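Local coordinates for protein aminotransferase AspB (PDB 3EZS) that is probably a pyridoxal 5'-phosphate-dependent transaminase, expected to transfer amino groups between amino acids and keto acids, at residues A[68-72]-A[239-243]; A[87-93]-A[257-263]; A[189-195]-A[222-228]. One frame throughout, in Å; residues are numbered along the deposited sequence. Where two conformers were deposited one is given.

Interaction 1 (A[68-72]-A[239-243]). With PO4 (phosphate ion), chain C.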
loop_
_atom_site.group_PDB
_atom_site.type_symbol
_atom_site.label_atom_id
_atom_site.label_comp_id
_atom_site.label_asym_id
_atom_site.label_seq_id
_atom_site.Cartn_x
_atom_site.Cartn_y
_atom_site.Cartn_z
ATOM N N GLN A 68 4.881 3.487 18.760
ATOM C CA GLN A 68 3.649 2.700 18.736
ATOM C C GLN A 68 3.599 1.715 19.912
ATOM O O GLN A 68 2.539 1.504 20.522
ATOM C CB GLN A 68 3.496 2.002 17.386
ATOM C CG GLN A 68 3.207 2.984 16.231
ATOM C CD GLN A 68 3.083 2.301 14.877
ATOM O OE1 GLN A 68 3.808 1.349 14.588
ATOM N NE2 GLN A 68 2.182 2.804 14.031
ATOM N N ARG A 69 4.745 1.104 20.222
ATOM C CA ARG A 69 4.825 0.215 21.371
ATOM C C ARG A 69 4.573 1.001 22.669
ATOM O O ARG A 69 3.870 0.525 23.559
ATOM C CB ARG A 69 6.170 -0.512 21.434
ATOM C CG ARG A 69 6.395 -1.461 20.269
ATOM C CD ARG A 69 7.487 -2.498 20.552
ATOM N NE ARG A 69 8.790 -1.892 20.803
ATOM C CZ ARG A 69 9.634 -1.472 19.863
ATOM N NH1 ARG A 69 9.338 -1.581 18.574
ATOM N NH2 ARG A 69 10.786 -0.931 20.218
ATOM N N GLY A 70 5.147 2.195 22.774
ATOM C CA GLY A 70 4.951 3.042 23.959
ATOM C C GLY A 70 3.474 3.338 24.180
ATOM O O GLY A 70 2.977 3.266 25.306
ATOM N N PHE A 71 2.784 3.657 23.087
ATOM C CA PHE A 71 1.331 3.849 23.108
ATOM C C PHE A 71 0.606 2.631 23.693
ATOM O O PHE A 71 -0.249 2.772 24.580
ATOM C CB PHE A 71 0.774 4.150 21.701
ATOM C CG PHE A 71 -0.719 4.001 21.621
ATOM C CD1 PHE A 71 -1.549 4.934 22.222
ATOM C CD2 PHE A 71 -1.287 2.903 21.008
ATOM C CE1 PHE A 71 -2.892 4.776 22.204
ATOM C CE2 PHE A 71 -2.632 2.740 20.990
ATOM C CZ PHE A 71 -3.446 3.699 21.567
ATOM N N PHE A 72 0.951 1.440 23.212
ATOM C CA PHE A 72 0.294 0.208 23.665
ATOM C C PHE A 72 0.522 -0.028 25.167
ATOM O O PHE A 72 -0.394 -0.461 25.879
ATOM C CB PHE A 72 0.724 -1.001 22.836
ATOM C CG PHE A 72 -0.307 -2.080 22.780
ATOM C CD1 PHE A 72 -1.284 -2.056 21.803
ATOM C CD2 PHE A 72 -0.334 -3.084 23.718
ATOM C CE1 PHE A 72 -2.245 -3.026 21.753
ATOM C CE2 PHE A 72 -1.297 -4.053 23.669
ATOM C CZ PHE A 72 -2.254 -4.026 22.691
ATOM N N ARG A 239 -1.929 7.860 7.298
ATOM C CA ARG A 239 -1.958 6.442 6.945
ATOM C C ARG A 239 -1.028 5.676 7.879
ATOM O O ARG A 239 -0.062 5.060 7.443
ATOM C CB ARG A 239 -1.550 6.199 5.476
ATOM C CG ARG A 239 -2.194 7.085 4.429
ATOM C CD ARG A 239 -3.732 7.079 4.406
ATOM N NE ARG A 239 -4.316 5.743 4.486
ATOM C CZ ARG A 239 -5.086 5.254 5.459
ATOM N NH1 ARG A 239 -5.458 5.964 6.515
ATOM N NH2 ARG A 239 -5.510 4.004 5.350
ATOM N N SER A 240 -1.318 5.744 9.171
ATOM C CA SER A 240 -0.527 5.063 10.180
ATOM C C SER A 240 -1.377 4.141 11.051
ATOM O O SER A 240 -2.400 4.534 11.605
ATOM C CB SER A 240 0.222 6.052 11.082
ATOM O OG SER A 240 1.043 5.332 11.991
ATOM N N GLY A 241 -0.905 2.914 11.172
ATOM C CA GLY A 241 -1.544 1.896 11.978
ATOM C C GLY A 241 -0.492 0.873 12.337
ATOM O O GLY A 241 0.700 1.065 12.053
ATOM N N PHE A 242 -0.938 -0.183 13.003
ATOM C CA PHE A 242 -0.081 -1.288 13.359
ATOM C C PHE A 242 -0.890 -2.554 13.597
ATOM O O PHE A 242 -2.128 -2.533 13.676
ATOM C CB PHE A 242 0.845 -0.960 14.556
ATOM C CG PHE A 242 0.144 -0.712 15.885
ATOM C CD1 PHE A 242 -0.201 -1.772 16.722
ATOM C CD2 PHE A 242 -0.079 0.584 16.334
ATOM C CE1 PHE A 242 -0.821 -1.543 17.956
ATOM C CE2 PHE A 242 -0.687 0.817 17.562
ATOM C CZ PHE A 242 -1.053 -0.252 18.374
ATOM N N ILE A 243 -0.159 -3.653 13.649
ATOM C CA ILE A 243 -0.687 -4.967 13.974
ATOM C C ILE A 243 0.263 -5.528 15.036
ATOM O O ILE A 243 1.485 -5.493 14.865
ATOM C CB ILE A 243 -0.821 -5.892 12.756
ATOM C CG1 ILE A 243 -1.410 -7.238 13.186
ATOM C CG2 ILE A 243 0.513 -6.074 12.038
ATOM C CD1 ILE A 243 -1.891 -8.067 12.036
HETATM P P PO4 C . -7.731 3.382 8.440
HETATM O O1 PO4 C . -6.739 3.038 9.516
HETATM O O2 PO4 C . -7.329 2.775 7.139
HETATM O O3 PO4 C . -7.767 4.858 8.255
HETATM O O4 PO4 C . -9.060 2.801 8.821
#

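Interaction 2 (A[87-93]-A[257-263]). With PO4 (phosphate ion), chain C.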
loop_
_atom_site.group_PDB
_atom_site.type_symbol
_atom_site.label_atom_id
_atom_site.label_comp_id
_atom_site.label_asym_id
_atom_site.label_seq_id
_atom_site.Cartn_x
_atom_site.Cartn_y
_atom_site.Cartn_z
ATOM N N SER A 87 4.546 -2.109 12.105
ATOM C CA SER A 87 3.995 -0.815 11.671
ATOM C C SER A 87 3.363 -0.993 10.297
ATOM O O SER A 87 3.969 -1.634 9.414
ATOM C CB SER A 87 5.101 0.247 11.556
ATOM O OG SER A 87 5.671 0.596 12.809
ATOM N N THR A 88 2.173 -0.422 10.097
ATOM C CA THR A 88 1.445 -0.561 8.830
ATOM C C THR A 88 0.917 0.784 8.289
ATOM O O THR A 88 0.920 1.795 8.987
ATOM C CB THR A 88 0.268 -1.555 8.998
ATOM O OG1 THR A 88 -0.741 -0.981 9.838
ATOM C CG2 THR A 88 0.747 -2.859 9.617
ATOM N N LEU A 89 0.459 0.763 7.040
ATOM C CA LEU A 89 -0.019 1.950 6.354
ATOM C C LEU A 89 -1.517 2.113 6.613
ATOM O O LEU A 89 -2.326 2.056 5.697
ATOM C CB LEU A 89 0.279 1.825 4.845
ATOM C CG LEU A 89 0.389 3.148 4.095
ATOM C CD1 LEU A 89 1.671 3.854 4.589
ATOM C CD2 LEU A 89 0.413 2.954 2.603
ATOM N N GLY A 90 -1.876 2.357 7.869
ATOM C CA GLY A 90 -3.277 2.399 8.275
ATOM C C GLY A 90 -3.732 0.974 8.560
ATOM O O GLY A 90 -2.926 0.046 8.530
ATOM N N SER A 91 -5.010 0.791 8.853
ATOM C CA SER A 91 -5.541 -0.547 9.126
ATOM C C SER A 91 -6.183 -1.226 7.900
ATOM O O SER A 91 -6.251 -2.456 7.823
ATOM C CB SER A 91 -6.559 -0.480 10.275
ATOM O OG SER A 91 -7.691 0.299 9.914
ATOM N N ARG A 92 -6.651 -0.430 6.949
ATOM C CA ARG A 92 -7.393 -0.973 5.816
ATOM C C ARG A 92 -6.623 -2.053 5.058
ATOM O O ARG A 92 -7.137 -3.129 4.776
ATOM C CB ARG A 92 -7.788 0.143 4.843
ATOM C CG ARG A 92 -8.768 -0.327 3.799
ATOM C CD ARG A 92 -9.032 0.688 2.717
ATOM N NE ARG A 92 -10.026 0.143 1.796
ATOM C CZ ARG A 92 -11.350 0.220 1.959
ATOM N NH1 ARG A 92 -11.879 0.846 3.013
ATOM N NH2 ARG A 92 -12.163 -0.334 1.052
ATOM N N GLU A 93 -5.400 -1.732 4.699
ATOM C CA GLU A 93 -4.566 -2.667 3.959
ATOM C C GLU A 93 -4.243 -3.939 4.739
ATOM O O GLU A 93 -4.239 -5.020 4.169
ATOM C CB GLU A 93 -3.293 -1.952 3.508
ATOM C CG GLU A 93 -2.398 -1.362 4.620
ATOM C CD GLU A 93 -1.188 -2.213 4.960
ATOM O OE1 GLU A 93 -1.162 -3.414 4.653
ATOM O OE2 GLU A 93 -0.240 -1.655 5.531
ATOM N N ARG A 257 5.595 -8.592 3.729
ATOM C CA ARG A 257 5.432 -7.154 3.531
ATOM C C ARG A 257 6.578 -6.469 2.778
ATOM O O ARG A 257 6.395 -5.374 2.230
ATOM C CB ARG A 257 5.193 -6.467 4.876
ATOM C CG ARG A 257 3.801 -6.721 5.468
ATOM C CD ARG A 257 3.577 -5.919 6.770
ATOM N NE ARG A 257 3.486 -4.490 6.503
ATOM C CZ ARG A 257 2.370 -3.851 6.133
ATOM N NH1 ARG A 257 1.227 -4.490 5.982
ATOM N NH2 ARG A 257 2.411 -2.555 5.890
ATOM N N ALA A 258 7.750 -7.103 2.756
ATOM C CA ALA A 258 8.902 -6.581 2.016
ATOM C C ALA A 258 8.554 -6.373 0.548
ATOM O O ALA A 258 9.051 -5.451 -0.062
ATOM C CB ALA A 258 10.114 -7.539 2.146
ATOM N N TYR A 259 7.678 -7.231 0.012
ATOM C CA TYR A 259 7.257 -7.217 -1.393
ATOM C C TYR A 259 6.083 -6.299 -1.774
ATOM O O TYR A 259 5.897 -5.990 -2.955
ATOM C CB TYR A 259 6.812 -8.632 -1.780
ATOM C CG TYR A 259 7.888 -9.676 -1.691
ATOM C CD1 TYR A 259 8.753 -9.907 -2.766
ATOM C CD2 TYR A 259 8.049 -10.432 -0.538
ATOM C CE1 TYR A 259 9.751 -10.870 -2.691
ATOM C CE2 TYR A 259 9.039 -11.404 -0.445
ATOM C CZ TYR A 259 9.890 -11.627 -1.523
ATOM O OH TYR A 259 10.890 -12.588 -1.427
ATOM N N LEU A 260 5.294 -5.883 -0.792
ATOM C CA LEU A 260 4.039 -5.194 -1.060
ATOM C C LEU A 260 4.088 -3.708 -1.412
ATOM O O LEU A 260 3.162 -3.223 -2.054
ATOM C CB LEU A 260 3.102 -5.384 0.131
ATOM C CG LEU A 260 2.834 -6.818 0.595
ATOM C CD1 LEU A 260 2.025 -6.760 1.880
ATOM C CD2 LEU A 260 2.121 -7.628 -0.479
ATOM N N GLY A 261 5.125 -2.989 -0.984
ATOM C CA GLY A 261 5.253 -1.566 -1.297
ATOM C C GLY A 261 4.305 -0.634 -0.554
ATOM O O GLY A 261 3.913 0.424 -1.088
ATOM N N TYR A 262 3.919 -1.024 0.661
ATOM C CA TYR A 262 3.089 -0.178 1.524
ATOM C C TYR A 262 3.998 0.715 2.386
ATOM O O TYR A 262 4.082 0.539 3.608
ATOM C CB TYR A 262 2.191 -1.011 2.445
ATOM C CG TYR A 262 0.984 -1.663 1.801
ATOM C CD1 TYR A 262 -0.149 -0.915 1.504
ATOM C CD2 TYR A 262 0.952 -3.038 1.553
ATOM C CE1 TYR A 262 -1.265 -1.501 0.945
ATOM C CE2 TYR A 262 -0.176 -3.643 1.004
ATOM C CZ TYR A 262 -1.287 -2.863 0.702
ATOM O OH TYR A 262 -2.421 -3.446 0.155
ATOM N N THR A 263 4.654 1.686 1.752
ATOM C CA THR A 263 5.598 2.556 2.454
ATOM C C THR A 263 5.147 4.018 2.434
ATOM O O THR A 263 4.275 4.420 1.656
ATOM C CB THR A 263 6.999 2.418 1.866
ATOM O OG1 THR A 263 6.947 2.776 0.495
ATOM C CG2 THR A 263 7.509 0.952 1.979
HETATM P P PO4 C . -7.731 3.382 8.440
HETATM O O1 PO4 C . -6.739 3.038 9.516
HETATM O O2 PO4 C . -7.329 2.775 7.139
HETATM O O3 PO4 C . -7.767 4.858 8.255
HETATM O O4 PO4 C . -9.060 2.801 8.821
HETATM O O HOH W 1 5.656 -3.028 7.923
#

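Interaction 3 (A[189-195]-A[222-228]). With EDO (1,2-ethanediol), chain F; PO4 (phosphate ion), chain C.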
loop_
_atom_site.group_PDB
_atom_site.type_symbol
_atom_site.label_atom_id
_atom_site.label_comp_id
_atom_site.label_asym_id
_atom_site.label_seq_id
_atom_site.Cartn_x
_atom_site.Cartn_y
_atom_site.Cartn_z
ATOM N N ILE A 189 -6.900 -18.816 13.883
ATOM C CA ILE A 189 -6.328 -17.495 14.052
ATOM C C ILE A 189 -7.451 -16.520 14.411
ATOM O O ILE A 189 -8.499 -16.521 13.778
ATOM C CB ILE A 189 -5.584 -17.019 12.776
ATOM C CG1 ILE A 189 -4.483 -18.013 12.389
ATOM C CG2 ILE A 189 -5.036 -15.576 12.968
ATOM C CD1 ILE A 189 -3.543 -18.374 13.514
ATOM N N LEU A 190 -7.210 -15.700 15.432
ATOM C CA LEU A 190 -8.186 -14.752 15.946
ATOM C C LEU A 190 -7.649 -13.326 15.905
ATOM O O LEU A 190 -6.610 -13.052 16.478
ATOM C CB LEU A 190 -8.511 -15.101 17.403
ATOM C CG LEU A 190 -9.536 -14.220 18.143
ATOM C CD1 LEU A 190 -10.946 -14.340 17.541
ATOM C CD2 LEU A 190 -9.534 -14.586 19.621
ATOM N N ILE A 191 -8.380 -12.426 15.255
ATOM C CA ILE A 191 -7.987 -11.020 15.137
ATOM C C ILE A 191 -9.085 -10.104 15.664
ATOM O O ILE A 191 -10.259 -10.380 15.472
ATOM C CB ILE A 191 -7.813 -10.621 13.636
ATOM C CG1 ILE A 191 -6.652 -11.370 12.985
ATOM C CG2 ILE A 191 -7.608 -9.114 13.477
ATOM C CD1 ILE A 191 -6.630 -11.165 11.450
ATOM N N ASN A 192 -8.709 -9.018 16.329
ATOM C CA ASN A 192 -9.672 -7.992 16.663
ATOM C C ASN A 192 -9.265 -6.689 15.958
ATOM O O ASN A 192 -8.124 -6.231 16.070
ATOM C CB ASN A 192 -9.802 -7.773 18.170
ATOM C CG ASN A 192 -10.969 -6.832 18.537
ATOM O OD1 ASN A 192 -11.956 -6.730 17.814
ATOM N ND2 ASN A 192 -10.850 -6.160 19.677
ATOM N N ASP A 193 -10.189 -6.149 15.173
ATOM C CA ASP A 193 -10.045 -4.846 14.546
ATOM C C ASP A 193 -10.329 -3.877 15.690
ATOM O O ASP A 193 -11.488 -3.655 16.057
ATOM C CB ASP A 193 -11.065 -4.721 13.423
ATOM C CG ASP A 193 -11.137 -3.331 12.818
ATOM O OD1 ASP A 193 -10.538 -2.382 13.353
ATOM O OD2 ASP A 193 -11.835 -3.201 11.795
ATOM N N GLU A 194 -9.264 -3.326 16.274
ATOM C CA GLU A 194 -9.379 -2.433 17.431
ATOM C C GLU A 194 -9.266 -0.949 17.090
ATOM O O GLU A 194 -8.788 -0.149 17.904
ATOM C CB GLU A 194 -8.335 -2.836 18.489
ATOM C CG GLU A 194 -8.600 -4.199 19.018
ATOM C CD GLU A 194 -7.772 -4.619 20.216
ATOM O OE1 GLU A 194 -6.702 -4.037 20.530
ATOM O OE2 GLU A 194 -8.232 -5.572 20.853
ATOM N N CYS A 195 -9.746 -0.586 15.904
ATOM C CA CYS A 195 -9.645 0.809 15.465
ATOM C C CYS A 195 -10.526 1.816 16.227
ATOM O O CYS A 195 -10.287 3.029 16.131
ATOM C CB CYS A 195 -9.806 0.899 13.951
ATOM S SG CYS A 195 -8.456 0.022 13.137
ATOM N N ASN A 222 -1.640 -17.398 18.137
ATOM C CA ASN A 222 -2.851 -17.359 17.315
ATOM C C ASN A 222 -3.660 -16.042 17.370
ATOM O O ASN A 222 -4.736 -15.956 16.759
ATOM C CB ASN A 222 -3.795 -18.526 17.662
ATOM C CG ASN A 222 -3.297 -19.865 17.162
ATOM O OD1 ASN A 222 -2.123 -20.035 16.856
ATOM N ND2 ASN A 222 -4.211 -20.820 17.054
ATOM N N VAL A 223 -3.147 -15.026 18.055
ATOM C CA VAL A 223 -3.929 -13.801 18.296
ATOM C C VAL A 223 -3.204 -12.522 17.869
ATOM O O VAL A 223 -1.994 -12.352 18.111
ATOM C CB VAL A 223 -4.338 -13.723 19.785
ATOM C CG1 VAL A 223 -5.125 -12.441 20.094
ATOM C CG2 VAL A 223 -5.151 -14.977 20.187
ATOM N N LEU A 224 -3.976 -11.627 17.248
ATOM C CA LEU A 224 -3.497 -10.359 16.712
ATOM C C LEU A 224 -4.572 -9.269 16.840
ATOM O O LEU A 224 -5.761 -9.550 16.829
ATOM C CB LEU A 224 -3.130 -10.524 15.227
ATOM C CG LEU A 224 -2.010 -11.531 14.896
ATOM C CD1 LEU A 224 -2.302 -12.241 13.626
ATOM C CD2 LEU A 224 -0.623 -10.909 14.898
ATOM N N VAL A 225 -4.124 -8.031 16.992
ATOM C CA VAL A 225 -4.997 -6.871 17.113
ATOM C C VAL A 225 -4.484 -5.864 16.094
ATOM O O VAL A 225 -3.287 -5.770 15.862
ATOM C CB VAL A 225 -5.003 -6.262 18.553
ATOM C CG1 VAL A 225 -5.594 -7.249 19.600
ATOM C CG2 VAL A 225 -3.607 -5.811 18.971
ATOM N N ILE A 226 -5.394 -5.122 15.488
ATOM C CA ILE A 226 -5.076 -4.152 14.447
ATOM C C ILE A 226 -5.510 -2.758 14.915
ATOM O O ILE A 226 -6.644 -2.566 15.322
ATOM C CB ILE A 226 -5.767 -4.559 13.114
ATOM C CG1 ILE A 226 -5.140 -5.852 12.592
ATOM C CG2 ILE A 226 -5.662 -3.426 12.055
ATOM C CD1 ILE A 226 -5.735 -6.387 11.282
ATOM N N HIS A 227 -4.593 -1.798 14.868
ATOM C CA HIS A 227 -4.860 -0.429 15.325
ATOM C C HIS A 227 -4.605 0.576 14.222
ATOM O O HIS A 227 -3.919 0.272 13.244
ATOM C CB HIS A 227 -4.023 -0.111 16.573
ATOM C CG HIS A 227 -4.490 -0.823 17.810
ATOM N ND1 HIS A 227 -5.165 -0.182 18.829
ATOM C CD2 HIS A 227 -4.398 -2.127 18.183
ATOM C CE1 HIS A 227 -5.450 -1.051 19.786
ATOM N NE2 HIS A 227 -4.998 -2.240 19.422
ATOM N N SER A 228 -5.198 1.759 14.378
ATOM C CA SER A 228 -5.058 2.865 13.436
ATOM C C SER A 228 -5.038 4.184 14.185
ATOM O O SER A 228 -5.665 4.306 15.209
ATOM C CB SER A 228 -6.237 2.901 12.479
ATOM O OG SER A 228 -6.183 4.056 11.651
HETATM C C1 EDO F . -14.376 0.600 10.559
HETATM O O1 EDO F . -13.213 1.446 10.526
HETATM C C2 EDO F . -13.946 -0.831 10.929
HETATM O O2 EDO F . -13.987 -1.142 12.320
HETATM P P PO4 C . -7.731 3.382 8.440
HETATM O O1 PO4 C . -6.739 3.038 9.516
HETATM O O2 PO4 C . -7.329 2.775 7.139
HETATM O O3 PO4 C . -7.767 4.858 8.255
HETATM O O4 PO4 C . -9.060 2.801 8.821
HETATM O O HOH W 2 -6.654 1.986 17.083
HETATM O O HOH W 3 -8.230 5.199 14.879
#

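Interaction 1 (A[68-72]-A[239-243])
Gly241 O takes two donors, NE2 of Gln68 at 3.0 Å and the backbone N of Thr88 in the neighbouring strand. The amide nitrogen reaches it from above the carbonyl plane along a bent path, 139° at the hydrogen. Here helix 62-76 covers strand 241-245, an antiparallel member of the mainly parallel central sheet of the fold type I aminotransferases. Glutamine suits the place because its extended chain carries both a donor and an acceptor to the sheet: while NE2 serves Gly241, OE1 probably accepts from Ser87 OG. The chain runs past the Phe242 ring in the opposite sense, with CD of Gln68 3.9 Å from CD2 of Phe242. The ring is aimed at the helix by the chi1 of Phe242, 65°, which sets CG between the backbone N and the carbonyl carbon. Its rim then meets Phe71, whose CD2 is 4.1 Å from CE2 of Phe242, and Phe72, whose CD1 is 3.9 Å from CZ of Phe242. His227 and Trp276 add further aromatic contacts. Before the strand, Arg239 turns to a phosphate ion. The guanidinium grips it edge-on, Arg239 NH2 giving a nearly straight bond of 2.8 Å to phosphate O2 and Arg239 NH1 one of 3.1 Å to phosphate O3.

Interaction 2 (A[87-93]-A[257-263])
Glu93 and Arg257 form an end-on, two-pronged salt bridge: Arg257 NH2 donates to Glu93 OE2 at 2.8 Å and Arg257 NH1 to Glu93 OE1 at 2.9 Å. Both bonds use the syn lone pairs and lie close to the guanidinium plane. On its anti lone pair Glu93 OE2 also accepts from Leu89 N, at 2.9 Å, while Asn97 donates to OE1. Glu93 can serve both loop and arginine because its chain bends at chi2, 101°, turning the carboxylate back toward the loop that precedes helix 92-102. Methyl CG2 of Thr88 sits over one face of the guanidinium, and a water links Arg257 NE to Ser87 O. The carboxylate also stacks over the Tyr262 ring, their planes 5° apart, and Glu93 CB packs tightly at 3.3 Å from Tyr262 CE1. Leu89 CD2 meets the ring edge at 4.1 Å from Tyr262 CD1. Beyond, Tyr262 stacks on Tyr262 of the second subunit and donates to Leu260 O there, so the contact backs onto the dimer interface. Nearby, Ser91 N and Arg92 N donate to a bound phosphate ion. With this many donors around it, the buried carboxylate of Glu93 is probably ionised, its charge balanced by Arg257.

Interaction 3 (A[189-195]-A[222-228])
Strands 189-193 and 223-228 run parallel, their axes 4.7 Å apart and 21° askew, joined by a ladder of five backbone hydrogen bonds from Leu190 N and Asn222 O, 2.8 Å apart, through to Glu194 N and Ile226 O. On one face branched aliphatic side chains pack together, Ile191 CG2 lying 4.0 Å from Ile226 CD1, and Phe98 and Leu95 of helix 92-102 cover them. The other face carries Leu190, Asn192, Val223 and Val225, partly beneath helix 208-214. Strand, helix and strand make a beta-alpha-beta unit of the large domain in this aminotransferase fold. At the C-terminal ends of the two strands the chemistry turns polar. Glu194 lays CB over one face of the His227 ring, 3.8 Å from its centroid, while its carboxylate stands almost upright to that ring, 86° between planes. OE1 of Glu194 receives a weak, bent bond from His227 NE2 at 2.7 Å, as well as one from Ser207. The other oxygen, Glu194 OE2, accepts from Asn192 ND2 at 2.9 Å and presses on Val225 CG1 at 3.4 Å. Aspartate suits the strand end at Asp193: its CG lies anti to the backbone N, chi1 172°, and Asp193 OD1 closes an Asx turn onto Cys195 N. The second oxygen, Asp193 OD2, bonds Tyr121 OH; as in relatives, this aspartate probably faces the cofactor's pyridine nitrogen.

How the interactions relate
The three contacts bring together four successive strands of one sheet, in the order 85-88, 241-245, 223-228 and 189-193. Interactions 1 and 3, centres about 12 Å apart, share a strand border where His227 N probably bonds to Phe242 O at 2.8 Å. The centres of interactions 1 and 2 are about 13 Å apart, and the two meet along the border of strands 85-88 and 241-245. Interactions 2 and 3, centres about 15 Å apart, touch where Ser91 CB lies 3.6 Å from Ile226 CG2. All three converge on one phosphate ion, held by Arg239, Ser91, Arg92 and Ser230, with Ser228 doubtfully close. It probably marks where the cofactor's phosphate binds.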